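PDB 6G49: protein-glutamine gamma-glutamyltransferase from Pseudomonas aeruginosa PAO1, which shows transglutaminase activity in vitro, cross-linking protein glutamine and lysine side chains through its periplasmic domain, and is critical for the bacterium's viability. Local coordinates for residues I46-R60 and G276-A288. Residues are numbered along the deposited sequence; the frame is centred on the assembly and turned at random. Where two conformers were deposited one is given.
With PO4 (phosphate ion), chain H.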
ATOM      1  N   ILE A  46      11.592   3.464  -0.558  1.00 22.52           N
ATOM      2  CA  ILE A  46      11.166   2.311  -1.346  1.00 21.93           C
ATOM      3  C   ILE A  46      11.984   2.257  -2.640  1.00 22.52           C
ATOM      4  O   ILE A  46      12.243   1.173  -3.164  1.00 25.00           O
ATOM      5  CB  ILE A  46       9.638   2.276  -1.601  1.00 26.77           C
ATOM      6  CG1 ILE A  46       8.883   2.423  -0.293  1.00 32.78           C
ATOM      7  CG2 ILE A  46       9.276   0.969  -2.317  1.00 24.97           C
ATOM      8  CD1 ILE A  46       9.309   1.429   0.740  1.00 31.63           C
ATOM      9  N   ALA A  47      12.391   3.416  -3.144  1.00 23.29           N
ATOM     10  CA  ALA A  47      13.254   3.497  -4.305  1.00 25.05           C
ATOM     11  C   ALA A  47      14.556   2.742  -4.010  1.00 25.84           C
ATOM     12  O   ALA A  47      15.152   2.054  -4.877  1.00 27.83           O
ATOM     13  CB  ALA A  47      13.449   4.932  -4.677  1.00 29.49           C
ATOM     14  N   GLU A  48      15.058   2.850  -2.773  1.00 26.76           N
ATOM     15  CA  GLU A  48      16.273   2.075  -2.424  1.00 30.05           C
ATOM     16  C   GLU A  48      16.028   0.559  -2.608  1.00 31.24           C
ATOM     17  O   GLU A  48      16.874  -0.154  -3.136  1.00 28.71           O
ATOM     18  CB  GLU A  48      16.781   2.491  -1.040  1.00 41.28           C
ATOM     19  CG  GLU A  48      17.916   1.580  -0.575  1.00 64.63           C
ATOM     20  CD  GLU A  48      18.748   2.060   0.605  1.00 80.83           C
ATOM     21  OE1 GLU A  48      18.592   3.236   0.998  1.00 88.97           O
ATOM     22  OE2 GLU A  48      19.552   1.244   1.132  1.00 87.58           O
ATOM     23  N   LEU A  49      14.836   0.013  -2.254  1.00 30.71           N
ATOM     24  CA  LEU A  49      14.468  -1.377  -2.567  1.00 26.70           C
ATOM     25  C   LEU A  49      14.286  -1.624  -4.064  1.00 31.41           C
ATOM     26  O   LEU A  49      14.492  -2.761  -4.549  1.00 28.64           O
ATOM     27  CB  LEU A  49      13.179  -1.830  -1.830  1.00 27.19           C
ATOM     28  CG  LEU A  49      13.283  -2.022  -0.315  1.00 25.34           C
ATOM     29  CD1 LEU A  49      11.880  -2.320   0.278  1.00 25.08           C
ATOM     30  CD2 LEU A  49      14.244  -3.148   0.101  1.00 28.05           C
ATOM     31  N   GLY A  50      13.847  -0.615  -4.790  1.00 29.18           N
ATOM     32  CA  GLY A  50      13.688  -0.669  -6.220  1.00 31.83           C
ATOM     33  C   GLY A  50      14.995  -1.030  -6.913  1.00 32.59           C
ATOM     34  O   GLY A  50      14.956  -1.389  -8.107  1.00 30.80           O
ATOM     35  N   ARG A  51      16.107  -0.805  -6.194  1.00 28.70           N
ATOM     36  CA  ARG A  51      17.468  -1.018  -6.673  1.00 30.63           C
ATOM     37  C   ARG A  51      18.020  -2.374  -6.217  1.00 30.22           C
ATOM     38  O   ARG A  51      19.173  -2.721  -6.552  1.00 28.13           O
ATOM     39  CB  ARG A  51      18.336   0.197  -6.285  1.00 34.05           C
ATOM     40  CG  ARG A  51      17.865   1.467  -6.994  1.00 48.94           C
ATOM     41  CD  ARG A  51      18.812   2.657  -6.934  1.00 56.56           C
ATOM     42  NE  ARG A  51      19.097   3.038  -5.560  1.00 50.51           N
ATOM     43  CZ  ARG A  51      18.448   3.987  -4.863  1.00 60.53           C
ATOM     44  NH1 ARG A  51      17.477   4.703  -5.411  1.00 47.64           N
ATOM     45  NH2 ARG A  51      18.770   4.211  -3.599  1.00 57.55           N
ATOM     46  N   SER A  52      17.255  -3.185  -5.464  1.00 27.75           N
ATOM     47  CA  SER A  52      17.690  -4.502  -4.975  1.00 26.42           C
ATOM     48  C   SER A  52      16.995  -5.608  -5.778  1.00 25.54           C
ATOM     49  O   SER A  52      15.762  -5.586  -5.974  1.00 23.16           O
ATOM     50  CB  SER A  52      17.397  -4.731  -3.503  1.00 26.29           C
ATOM     51  OG  SER A  52      17.706  -6.063  -3.111  1.00 24.18           O
ATOM     52  N   ALA A  53      17.789  -6.601  -6.235  1.00 23.53           N
ATOM     53  CA  ALA A  53      17.250  -7.796  -6.891  1.00 21.37           C
ATOM     54  C   ALA A  53      17.226  -8.996  -5.964  1.00 21.15           C
ATOM     55  O   ALA A  53      17.130 -10.170  -6.436  1.00 22.74           O
ATOM     56  CB  ALA A  53      18.016  -8.088  -8.173  1.00 24.18           C
ATOM     57  N   GLU A  54      17.305  -8.814  -4.644  1.00 20.69           N
ATOM     58  CA  GLU A  54      17.182  -9.898  -3.777  1.00 22.50           C
ATOM     59  C   GLU A  54      15.760 -10.443  -3.840  1.00 22.49           C
ATOM     60  O   GLU A  54      14.792  -9.717  -4.009  1.00 21.01           O
ATOM     61  CB  GLU A  54      17.587  -9.517  -2.361  1.00 24.10           C
ATOM     62  CG  GLU A  54      19.076  -9.227  -2.331  1.00 29.43           C
ATOM     63  CD  GLU A  54      19.669  -9.141  -0.959  1.00 43.95           C
ATOM     64  OE1 GLU A  54      20.660  -9.846  -0.719  1.00 66.88           O
ATOM     65  OE2 GLU A  54      19.110  -8.413  -0.167  1.00 53.31           O
ATOM     66  N   LEU A  55      15.658 -11.739  -3.616  1.00 22.75           N
ATOM     67  CA  LEU A  55      14.327 -12.372  -3.608  1.00 21.76           C
ATOM     68  C   LEU A  55      13.587 -12.096  -2.302  1.00 19.78           C
ATOM     69  O   LEU A  55      14.126 -12.294  -1.209  1.00 22.68           O
ATOM     70  CB  LEU A  55      14.495 -13.881  -3.732  1.00 23.08           C
ATOM     71  CG  LEU A  55      13.227 -14.702  -3.934  1.00 22.36           C
ATOM     72  CD1 LEU A  55      12.525 -14.303  -5.213  1.00 24.04           C
ATOM     73  CD2 LEU A  55      13.635 -16.167  -3.997  1.00 27.32           C
ATOM     74  N   ALA A  56      12.281 -11.751  -2.407  1.00 18.86           N
ATOM     75  CA  ALA A  56      11.466 -11.595  -1.260  1.00 19.31           C
ATOM     76  C   ALA A  56      10.611 -12.834  -0.945  1.00 19.57           C
ATOM     77  O   ALA A  56      10.594 -13.294   0.196  1.00 19.35           O
ATOM     78  CB  ALA A  56      10.610 -10.354  -1.435  1.00 20.56           C
ATOM     79  N   PHE A  57       9.928 -13.362  -1.961  1.00 19.02           N
ATOM     80  CA  PHE A  57       9.053 -14.551  -1.770  1.00 17.64           C
ATOM     81  C   PHE A  57       8.742 -15.131  -3.146  1.00 19.29           C
ATOM     82  O   PHE A  57       9.008 -14.497  -4.160  1.00 19.55           O
ATOM     83  CB  PHE A  57       7.812 -14.289  -0.916  1.00 18.79           C
ATOM     84  CG  PHE A  57       6.837 -13.272  -1.451  1.00 19.29           C
ATOM     85  CD1 PHE A  57       7.078 -11.916  -1.304  1.00 19.74           C
ATOM     86  CD2 PHE A  57       5.704 -13.692  -2.128  1.00 21.15           C
ATOM     87  CE1 PHE A  57       6.134 -10.983  -1.763  1.00 17.70           C
ATOM     88  CE2 PHE A  57       4.777 -12.756  -2.598  1.00 22.04           C
ATOM     89  CZ  PHE A  57       5.006 -11.422  -2.397  1.00 18.92           C
ATOM     90  N   ARG A  58       8.162 -16.325  -3.115  1.00 19.29           N
ATOM     91  CA  ARG A  58       7.719 -17.043  -4.291  1.00 21.35           C
ATOM     92  C   ARG A  58       6.286 -17.475  -4.008  1.00 17.81           C
ATOM     93  O   ARG A  58       5.923 -17.678  -2.870  1.00 19.51           O
ATOM     94  CB  ARG A  58       8.634 -18.209  -4.618  1.00 20.02           C
ATOM     95  CG  ARG A  58       9.974 -17.736  -5.135  1.00 22.62           C
ATOM     96  CD  ARG A  58      10.944 -18.875  -5.338  1.00 23.28           C
ATOM     97  NE  ARG A  58      11.451 -19.357  -4.075  1.00 25.44           N
ATOM     98  CZ  ARG A  58      12.065 -20.517  -3.926  1.00 38.30           C
ATOM     99  NH1 ARG A  58      12.238 -21.308  -4.970  1.00 36.17           N
ATOM    100  NH2 ARG A  58      12.504 -20.879  -2.742  1.00 34.53           N
ATOM    101  N   VAL A  59       5.482 -17.594  -5.055  1.00 18.94           N
ATOM    102  CA  VAL A  59       4.058 -17.883  -4.910  1.00 17.81           C
ATOM    103  C   VAL A  59       3.637 -18.873  -5.986  1.00 18.28           C
ATOM    104  O   VAL A  59       3.926 -18.681  -7.153  1.00 21.95           O
ATOM    105  CB  VAL A  59       3.174 -16.621  -5.013  1.00 22.00           C
ATOM    106  CG1 VAL A  59       1.707 -16.947  -4.760  1.00 20.54           C
ATOM    107  CG2 VAL A  59       3.591 -15.557  -4.073  1.00 28.10           C
ATOM    108  N   ARG A  60       2.816 -19.830  -5.582  1.00 21.42           N
ATOM    109  CA  ARG A  60       2.216 -20.797  -6.492  1.00 23.01           C
ATOM    110  C   ARG A  60       0.689 -20.772  -6.267  1.00 18.93           C
ATOM    111  O   ARG A  60       0.241 -21.013  -5.168  1.00 22.50           O
ATOM    112  CB  ARG A  60       2.779 -22.194  -6.243  1.00 26.18           C
ATOM    113  CG  ARG A  60       2.719 -23.127  -7.435  1.00 33.24           C
ATOM    114  CD  ARG A  60       3.572 -24.370  -7.205  1.00 26.21           C
ATOM    115  NE  ARG A  60       4.851 -24.367  -7.905  1.00 28.25           N
ATOM    116  CZ  ARG A  60       6.005 -24.719  -7.351  1.00 23.99           C
ATOM    117  NH1 ARG A  60       6.053 -25.069  -6.082  1.00 24.55           N
ATOM    118  NH2 ARG A  60       7.119 -24.713  -8.054  1.00 30.10           N
ATOM    119  N   GLY A 276       9.022 -23.675 -13.411  1.00 23.93           N
ATOM    120  CA  GLY A 276       8.591 -24.146 -12.098  1.00 26.25           C
ATOM    121  C   GLY A 276       7.157 -23.891 -11.756  1.00 22.74           C
ATOM    122  O   GLY A 276       6.705 -24.355 -10.736  1.00 26.82           O
ATOM    123  N   ASN A 277       6.410 -23.143 -12.591  1.00 23.10           N
ATOM    124  CA  ASN A 277       5.062 -22.782 -12.400  1.00 24.04           C
ATOM    125  C   ASN A 277       4.853 -21.989 -11.093  1.00 27.29           C
ATOM    126  O   ASN A 277       3.980 -22.308 -10.262  1.00 27.36           O
ATOM    127  CB  ASN A 277       4.124 -23.983 -12.415  1.00 28.17           C
ATOM    128  CG  ASN A 277       2.698 -23.543 -12.577  1.00 30.10           C
ATOM    129  OD1 ASN A 277       2.399 -22.581 -13.268  1.00 32.63           O
ATOM    130  ND2 ASN A 277       1.802 -24.204 -11.871  1.00 41.58           N
ATOM    131  N   TYR A 278       5.700 -20.965 -10.919  1.00 24.72           N
ATOM    132  CA  TYR A 278       5.539 -20.083  -9.755  1.00 21.82           C
ATOM    133  C   TYR A 278       5.937 -18.675 -10.151  1.00 19.43           C
ATOM    134  O   TYR A 278       6.622 -18.416 -11.154  1.00 19.96           O
ATOM    135  CB  TYR A 278       6.346 -20.595  -8.572  1.00 22.47           C
ATOM    136  CG  TYR A 278       7.835 -20.677  -8.712  1.00 25.98           C
ATOM    137  CD1 TYR A 278       8.687 -19.616  -8.430  1.00 24.79           C
ATOM    138  CD2 TYR A 278       8.442 -21.907  -8.988  1.00 26.88           C
ATOM    139  CE1 TYR A 278      10.058 -19.731  -8.526  1.00 28.72           C
ATOM    140  CE2 TYR A 278       9.813 -22.037  -9.064  1.00 29.10           C
ATOM    141  CZ  TYR A 278      10.633 -20.957  -8.798  1.00 36.41           C
ATOM    142  OH  TYR A 278      11.991 -21.052  -8.890  1.00 33.73           O
ATOM    143  N   LEU A 279       5.497 -17.723  -9.302  1.00 20.72           N
ATOM    144  CA  LEU A 279       5.884 -16.328  -9.397  0.50 20.48           C
ATOM    145  C   LEU A 279       6.991 -16.037  -8.375  1.00 19.01           C
ATOM    146  O   LEU A 279       6.908 -16.453  -7.216  1.00 21.16           O
ATOM    147  CB  LEU A 279       4.695 -15.421  -9.052  0.50 22.84           C
ATOM    148  CG  LEU A 279       3.627 -15.169 -10.114  0.50 22.71           C
ATOM    149  CD1 LEU A 279       2.697 -14.077  -9.600  0.50 25.93           C
ATOM    150  CD2 LEU A 279       4.180 -14.754 -11.457  0.50 28.12           C
ATOM    151  N   LEU A 280       8.028 -15.347  -8.833  1.00 19.82           N
ATOM    152  CA  LEU A 280       9.020 -14.747  -7.958  1.00 22.13           C
ATOM    153  C   LEU A 280       8.600 -13.281  -7.718  1.00 20.42           C
ATOM    154  O   LEU A 280       8.218 -12.579  -8.648  1.00 22.07           O
ATOM    155  CB  LEU A 280      10.399 -14.782  -8.596  1.00 24.85           C
ATOM    156  CG  LEU A 280      10.903 -16.206  -8.838  1.00 26.56           C
ATOM    157  CD1 LEU A 280      10.670 -16.562 -10.277  1.00 27.43           C
ATOM    158  CD2 LEU A 280      12.348 -16.347  -8.456  1.00 30.34           C
ATOM    159  N   VAL A 281       8.854 -12.847  -6.503  1.00 18.96           N
ATOM    160  CA  VAL A 281       8.681 -11.429  -6.141  1.00 18.53           C
ATOM    161  C   VAL A 281      10.002 -10.990  -5.524  1.00 17.36           C
ATOM    162  O   VAL A 281      10.386 -11.504  -4.447  1.00 19.15           O
ATOM    163  CB  VAL A 281       7.466 -11.241  -5.220  1.00 18.15           C
ATOM    164  CG1 VAL A 281       7.316  -9.749  -4.923  1.00 20.13           C
ATOM    165  CG2 VAL A 281       6.203 -11.760  -5.858  1.00 20.09           C
ATOM    166  N   HIS A 282      10.680 -10.090  -6.215  1.00 19.20           N
ATOM    167  CA  HIS A 282      11.971  -9.563  -5.713  1.00 17.58           C
ATOM    168  C   HIS A 282      11.761  -8.242  -4.984  1.00 19.35           C
ATOM    169  O   HIS A 282      10.717  -7.606  -5.099  1.00 18.35           O
ATOM    170  CB  HIS A 282      12.928  -9.399  -6.891  1.00 20.22           C
ATOM    171  CG  HIS A 282      13.287 -10.686  -7.553  1.00 22.94           C
ATOM    172  ND1 HIS A 282      12.529 -11.188  -8.611  1.00 25.98           N
ATOM    173  CD2 HIS A 282      14.342 -11.515  -7.358  1.00 27.16           C
ATOM    174  CE1 HIS A 282      13.131 -12.301  -9.041  1.00 26.92           C
ATOM    175  NE2 HIS A 282      14.232 -12.543  -8.303  1.00 27.53           N
ATOM    176  N   GLN A 283      12.838  -7.778  -4.339  1.00 18.75           N
ATOM    177  CA  GLN A 283      12.756  -6.525  -3.584  1.00 19.48           C
ATOM    178  C   GLN A 283      12.424  -5.385  -4.531  1.00 19.25           C
ATOM    179  O   GLN A 283      11.758  -4.385  -4.095  1.00 19.81           O
ATOM    180  CB  GLN A 283      14.032  -6.266  -2.767  1.00 20.30           C
ATOM    181  CG  GLN A 283      14.277  -7.237  -1.647  1.00 22.37           C
ATOM    182  CD  GLN A 283      13.161  -7.387  -0.641  1.00 19.94           C
ATOM    183  OE1 GLN A 283      12.292  -6.496  -0.565  1.00 22.26           O
ATOM    184  NE2 GLN A 283      13.245  -8.431   0.177  1.00 21.58           N
ATOM    185  N   PHE A 284      12.815  -5.418  -5.814  1.00 18.54           N
ATOM    186  CA  PHE A 284      12.513  -4.343  -6.727  1.00 17.78           C
ATOM    187  C   PHE A 284      11.014  -4.184  -6.983  1.00 20.65           C
ATOM    188  O   PHE A 284      10.615  -3.141  -7.578  1.00 22.24           O
ATOM    189  CB  PHE A 284      13.316  -4.428  -8.037  1.00 20.28           C
ATOM    190  CG  PHE A 284      13.169  -5.692  -8.861  1.00 20.34           C
ATOM    191  CD1 PHE A 284      11.984  -6.079  -9.446  1.00 21.06           C
ATOM    192  CD2 PHE A 284      14.261  -6.544  -9.011  1.00 22.57           C
ATOM    193  CE1 PHE A 284      11.898  -7.235 -10.202  1.00 21.35           C
ATOM    194  CE2 PHE A 284      14.163  -7.716  -9.763  1.00 22.47           C
ATOM    195  CZ  PHE A 284      12.980  -8.060 -10.341  1.00 21.98           C
ATOM    196  N   ASP A 285      10.220  -5.188  -6.629  1.00 18.20           N
ATOM    197  CA  ASP A 285       8.767  -5.123  -6.748  1.00 19.62           C
ATOM    198  C   ASP A 285       8.134  -4.423  -5.531  1.00 18.94           C
ATOM    199  O   ASP A 285       6.876  -4.335  -5.472  1.00 18.03           O
ATOM    200  CB  ASP A 285       8.181  -6.506  -6.899  1.00 18.50           C
ATOM    201  CG  ASP A 285       8.552  -7.188  -8.212  1.00 22.22           C
ATOM    202  OD1 ASP A 285       8.586  -6.477  -9.220  1.00 20.55           O
ATOM    203  OD2 ASP A 285       8.928  -8.379  -8.173  1.00 20.47           O
ATOM    204  N   ALA A 286       8.920  -3.932  -4.584  1.00 16.73           N
ATOM    205  CA  ALA A 286       8.386  -3.232  -3.381  1.00 17.93           C
ATOM    206  C   ALA A 286       7.566  -2.035  -3.855  1.00 19.20           C
ATOM    207  O   ALA A 286       7.912  -1.326  -4.824  1.00 19.66           O
ATOM    208  CB  ALA A 286       9.463  -2.818  -2.445  1.00 19.25           C
ATOM    209  N   HIS A 287       6.419  -1.839  -3.202  1.00 17.43           N
ATOM    210  CA  HIS A 287       5.452  -0.854  -3.668  1.00 18.45           C
ATOM    211  C   HIS A 287       4.666  -0.314  -2.474  1.00 17.27           C
ATOM    212  O   HIS A 287       4.558  -0.948  -1.462  1.00 18.64           O
ATOM    213  CB  HIS A 287       4.549  -1.506  -4.707  1.00 18.23           C
ATOM    214  CG  HIS A 287       3.787  -0.569  -5.563  1.00 18.81           C
ATOM    215  ND1 HIS A 287       4.449   0.394  -6.279  1.00 21.54           N
ATOM    216  CD2 HIS A 287       2.468  -0.452  -5.812  1.00 19.16           C
ATOM    217  CE1 HIS A 287       3.531   1.080  -6.976  1.00 23.62           C
ATOM    218  NE2 HIS A 287       2.293   0.601  -6.693  1.00 21.01           N
ATOM    219  N   ALA A 288       4.122   0.871  -2.685  1.00 16.65           N
ATOM    220  CA  ALA A 288       3.284   1.569  -1.718  1.00 18.78           C
ATOM    221  C   ALA A 288       2.102   2.176  -2.436  1.00 17.31           C
ATOM    222  O   ALA A 288       2.243   2.721  -3.549  1.00 17.69           O
ATOM    223  CB  ALA A 288       4.064   2.627  -0.994  1.00 18.69           C
TER
HETATM  224  P   PO4 H 507      10.883 -25.391  -7.684  0.50 44.45           P
HETATM  225  O1  PO4 H 507       9.347 -25.428  -7.389  0.50 38.88           O
HETATM  226  O2  PO4 H 507      11.273 -24.772  -9.015  0.50 62.19           O
HETATM  227  O3  PO4 H 507      11.719 -24.745  -6.582  0.50 51.63           O
HETATM  228  O4  PO4 H 507      11.542 -26.763  -7.816  0.50 68.01           O
HETATM  229  O   HOH W   1      15.316 -10.313   0.389  1.00 40.10           O
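V59 and L279 exchange backbone hydrogen bonds where the antiparallel strands 55-60 and 278-282 meet, and at V281 the register slips by one: its O accepts from both A56 N (2.8 Å) and F57 N (3.1 Å), a classic beta bulge. Within the bulge, F57 lays one ring face over V281, whose CB stands 3.8 Å from the ring centroid. With CG wedged between backbone N and carbonyl carbon (chi1 62°), the side chain runs the same way as the valine's, which brings the ring face onto CB; F122 and W73 also meet it. On the face carrying R58 and L280, R58 CD comes within 3.4 Å of Y278 CE1, and the guanidinium plane is turned 74° from the phenol. R60 NH2 donates to G276 O (2.7 Å), which lies near the guanidinium plane, while NE hydrogen-bonds N277 O from above that carbonyl's plane. A phosphate, probably from the crystallisation liquor, lies beside this arginine.

Both are inner strands of a six-stranded antiparallel sheet, and the second leads through the 3-10 turn 283-285 into strand 286-294, which carries H287, the probable catalytic histidine, hydrogen-bonded to D303 and close to C243, the likely nucleophile. At that turn Q283 N hydrogen-bonds E54 O (2.8 Å); the glutamine, bent at chi2, sends OE1 to the Y267 hydroxyl and NE2 to a water shared with L55 O. L55 CD1 sits over one face of the H282 imidazole, whose ND1 hydrogen-bonds E271. Beyond, L49 CD1 lies 3.7 Å from A286 CB, and I46 CG2 touches the same methyl, packing helix 45-50 against the H287 strand.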